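Local coordinates for cyclic nucleotide-binding protein (Ruegeria pomeroyi, PDB 3FX3), which probably acts as a DNA-binding transcription factor of the Crp type, with a cyclic nucleotide-binding domain and a helix-turn-helix domain, at residues N15-L18 with I19-P23. Sequence-based numbering, arbitrary orientation.
Sequences NSLL and IRSLP
Ser-16 is the N-cap of the short helix 17-20, and its OG accepts from Ile-19 N at 3.2 Å. The bond is fairly straight, with an N-H...O angle of 162°. A chi1 of 71° places OG between the backbone N and the carbonyl carbon, where it can turn back over the first helical turn. Ser-16 OG also packs against Ile-19 CG1 at 3.4 Å and is hydrogen-bonded to Ala-13 O. Replacing the serine by alanine is likely to leave Ile-19 N without its capping acceptor and Ala-13 O without its hydroxyl partner. The i to i+4 backbone bond from Arg-20 N to Ser-16 O (2.8 Å) follows the cap.

The Arg-20 side chain bends at chi3 and folds back over the N-terminal end. Arg-20 NE donates to Asn-15 O at 2.9 Å, from above the carbonyl plane; NH2 adds a weak bond to the same oxygen. Leu-17 CD1 lies over one face of the guanidinium. Further along, Leu-17 O accepts two bonds from Ser-21. Ser-21 OG donates to Leu-17 O at 2.6 Å and Ser-21 N to the same oxygen at 3.1 Å, from opposite faces of its plane. Leu-18 CG and Ile-19 CD1 meet at 4.1 Å.

The turn is largely buried. Ile-19 packs on Val-27, Leu-30 and Leu-31 of helix 24-31. Leu-18 and Leu-22 touch Phe-117 of helix 114-123, and Leu-18 N is hydrogen-bonded to Ser-85 OG of strand 84-86. The side chains of Leu-17 and Arg-20 touch His-138 of helix 125-147, while Leu-17 also meets His-140 of the second subunit.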
ATOM      1  N   ASN B  15      -4.565  10.785 -12.187  0.50 31.67           N
ATOM      2  CA  ASN B  15      -3.465  10.212 -11.429  0.50 31.82           C
ATOM      3  C   ASN B  15      -3.813   9.891  -9.971  0.50 31.42           C
ATOM      4  O   ASN B  15      -3.028   9.248  -9.283  0.50 31.11           O
ATOM      5  CB  ASN B  15      -2.275  11.185 -11.460  0.50 32.28           C
ATOM      6  CG  ASN B  15      -1.725  11.388 -12.857  0.50 32.23           C
ATOM      7  OD1 ASN B  15      -1.744  10.476 -13.695  0.50 32.54           O
ATOM      8  ND2 ASN B  15      -1.241  12.590 -13.121  0.50 32.98           N
ATOM      9  N   SER B  16      -4.972  10.343  -9.493  1.00 30.97           N
ATOM     10  CA  SER B  16      -5.338  10.137  -8.093  1.00 31.02           C
ATOM     11  C   SER B  16      -5.778   8.696  -7.794  1.00 30.96           C
ATOM     12  O   SER B  16      -6.293   7.991  -8.652  1.00 30.85           O
ATOM     13  CB  SER B  16      -6.460  11.082  -7.679  1.00 30.98           C
ATOM     14  OG  SER B  16      -7.702  10.716  -8.271  1.00 28.77           O
ATOM     15  N   LEU B  17      -5.570   8.290  -6.563  1.00 30.52           N
ATOM     16  CA  LEU B  17      -6.061   7.019  -6.061  1.00 31.87           C
ATOM     17  C   LEU B  17      -7.552   6.769  -6.365  1.00 31.50           C
ATOM     18  O   LEU B  17      -7.929   5.687  -6.837  1.00 31.46           O
ATOM     19  CB  LEU B  17      -5.826   6.971  -4.549  1.00 32.22           C
ATOM     20  CG  LEU B  17      -6.149   5.670  -3.864  1.00 35.14           C
ATOM     21  CD1 LEU B  17      -5.071   4.664  -4.328  1.00 37.61           C
ATOM     22  CD2 LEU B  17      -6.185   5.820  -2.334  1.00 33.24           C
ATOM     23  N   LEU B  18      -8.392   7.759  -6.090  1.00 30.31           N
ATOM     24  CA  LEU B  18      -9.825   7.645  -6.374  1.00 30.27           C
ATOM     25  C   LEU B  18     -10.080   7.275  -7.837  1.00 29.86           C
ATOM     26  O   LEU B  18     -10.769   6.299  -8.139  1.00 28.97           O
ATOM     27  CB  LEU B  18     -10.537   8.951  -6.077  1.00 29.67           C
ATOM     28  CG  LEU B  18     -12.031   8.999  -6.383  1.00 31.12           C
ATOM     29  CD1 LEU B  18     -12.836   8.036  -5.489  1.00 31.12           C
ATOM     30  CD2 LEU B  18     -12.515  10.432  -6.206  1.00 33.24           C
ATOM     31  N   ILE B  19      -9.524   8.078  -8.735  1.00 29.39           N
ATOM     32  CA  ILE B  19      -9.867   7.954 -10.138  1.00 29.56           C
ATOM     33  C   ILE B  19      -9.165   6.737 -10.790  1.00 30.21           C
ATOM     34  O   ILE B  19      -9.767   6.018 -11.581  1.00 29.89           O
ATOM     35  CB  ILE B  19      -9.584   9.254 -10.904  1.00 29.60           C
ATOM     36  CG1 ILE B  19     -10.378  10.413 -10.270  1.00 29.34           C
ATOM     37  CG2 ILE B  19      -9.923   9.070 -12.414  1.00 26.93           C
ATOM     38  CD1 ILE B  19     -11.932  10.231 -10.248  1.00 29.42           C
ATOM     39  N   ARG B  20      -7.929   6.478 -10.402  1.00 30.99           N
ATOM     40  CA  ARG B  20      -7.240   5.271 -10.852  1.00 33.57           C
ATOM     41  C   ARG B  20      -7.983   3.996 -10.454  1.00 33.06           C
ATOM     42  O   ARG B  20      -7.822   2.996 -11.112  1.00 33.36           O
ATOM     43  CB  ARG B  20      -5.844   5.151 -10.242  1.00 33.60           C
ATOM     44  CG  ARG B  20      -4.740   5.870 -10.959  1.00 38.94           C
ATOM     45  CD  ARG B  20      -3.429   5.574 -10.196  1.00 45.58           C
ATOM     46  NE  ARG B  20      -3.287   6.411  -8.989  1.00 50.58           N
ATOM     47  CZ  ARG B  20      -2.584   6.107  -7.877  1.00 51.92           C
ATOM     48  NH1 ARG B  20      -1.948   4.935  -7.727  1.00 51.61           N
ATOM     49  NH2 ARG B  20      -2.519   7.009  -6.894  1.00 52.08           N
ATOM     50  N   SER B  21      -8.718   4.017  -9.343  1.00 32.22           N
ATOM     51  CA  SER B  21      -9.424   2.824  -8.899  1.00 32.06           C
ATOM     52  C   SER B  21     -10.708   2.529  -9.677  1.00 31.59           C
ATOM     53  O   SER B  21     -11.250   1.436  -9.560  1.00 31.54           O
ATOM     54  CB  SER B  21      -9.753   2.946  -7.429  1.00 32.39           C
ATOM     55  OG  SER B  21      -8.531   3.127  -6.701  1.00 32.31           O
ATOM     56  N   LEU B  22     -11.212   3.496 -10.429  1.00 31.05           N
ATOM     57  CA  LEU B  22     -12.490   3.334 -11.091  1.00 31.19           C
ATOM     58  C   LEU B  22     -12.364   2.545 -12.403  1.00 30.63           C
ATOM     59  O   LEU B  22     -11.358   2.595 -13.076  1.00 30.55           O
ATOM     60  CB  LEU B  22     -13.110   4.674 -11.432  1.00 30.46           C
ATOM     61  CG  LEU B  22     -13.334   5.671 -10.326  1.00 33.27           C
ATOM     62  CD1 LEU B  22     -13.859   6.981 -10.949  1.00 31.12           C
ATOM     63  CD2 LEU B  22     -14.271   5.132  -9.234  1.00 33.98           C
ATOM     64  N   PRO B  23     -13.410   1.824 -12.770  1.00 30.87           N
ATOM     65  CA  PRO B  23     -13.398   1.244 -14.108  1.00 31.18           C
ATOM     66  C   PRO B  23     -13.435   2.345 -15.166  1.00 30.79           C
ATOM     67  O   PRO B  23     -14.210   3.304 -15.070  1.00 29.28           O
ATOM     68  CB  PRO B  23     -14.656   0.364 -14.143  1.00 30.89           C
ATOM     69  CG  PRO B  23     -15.424   0.678 -12.895  1.00 32.07           C
ATOM     70  CD  PRO B  23     -14.703   1.676 -12.089  1.00 31.01           C
TER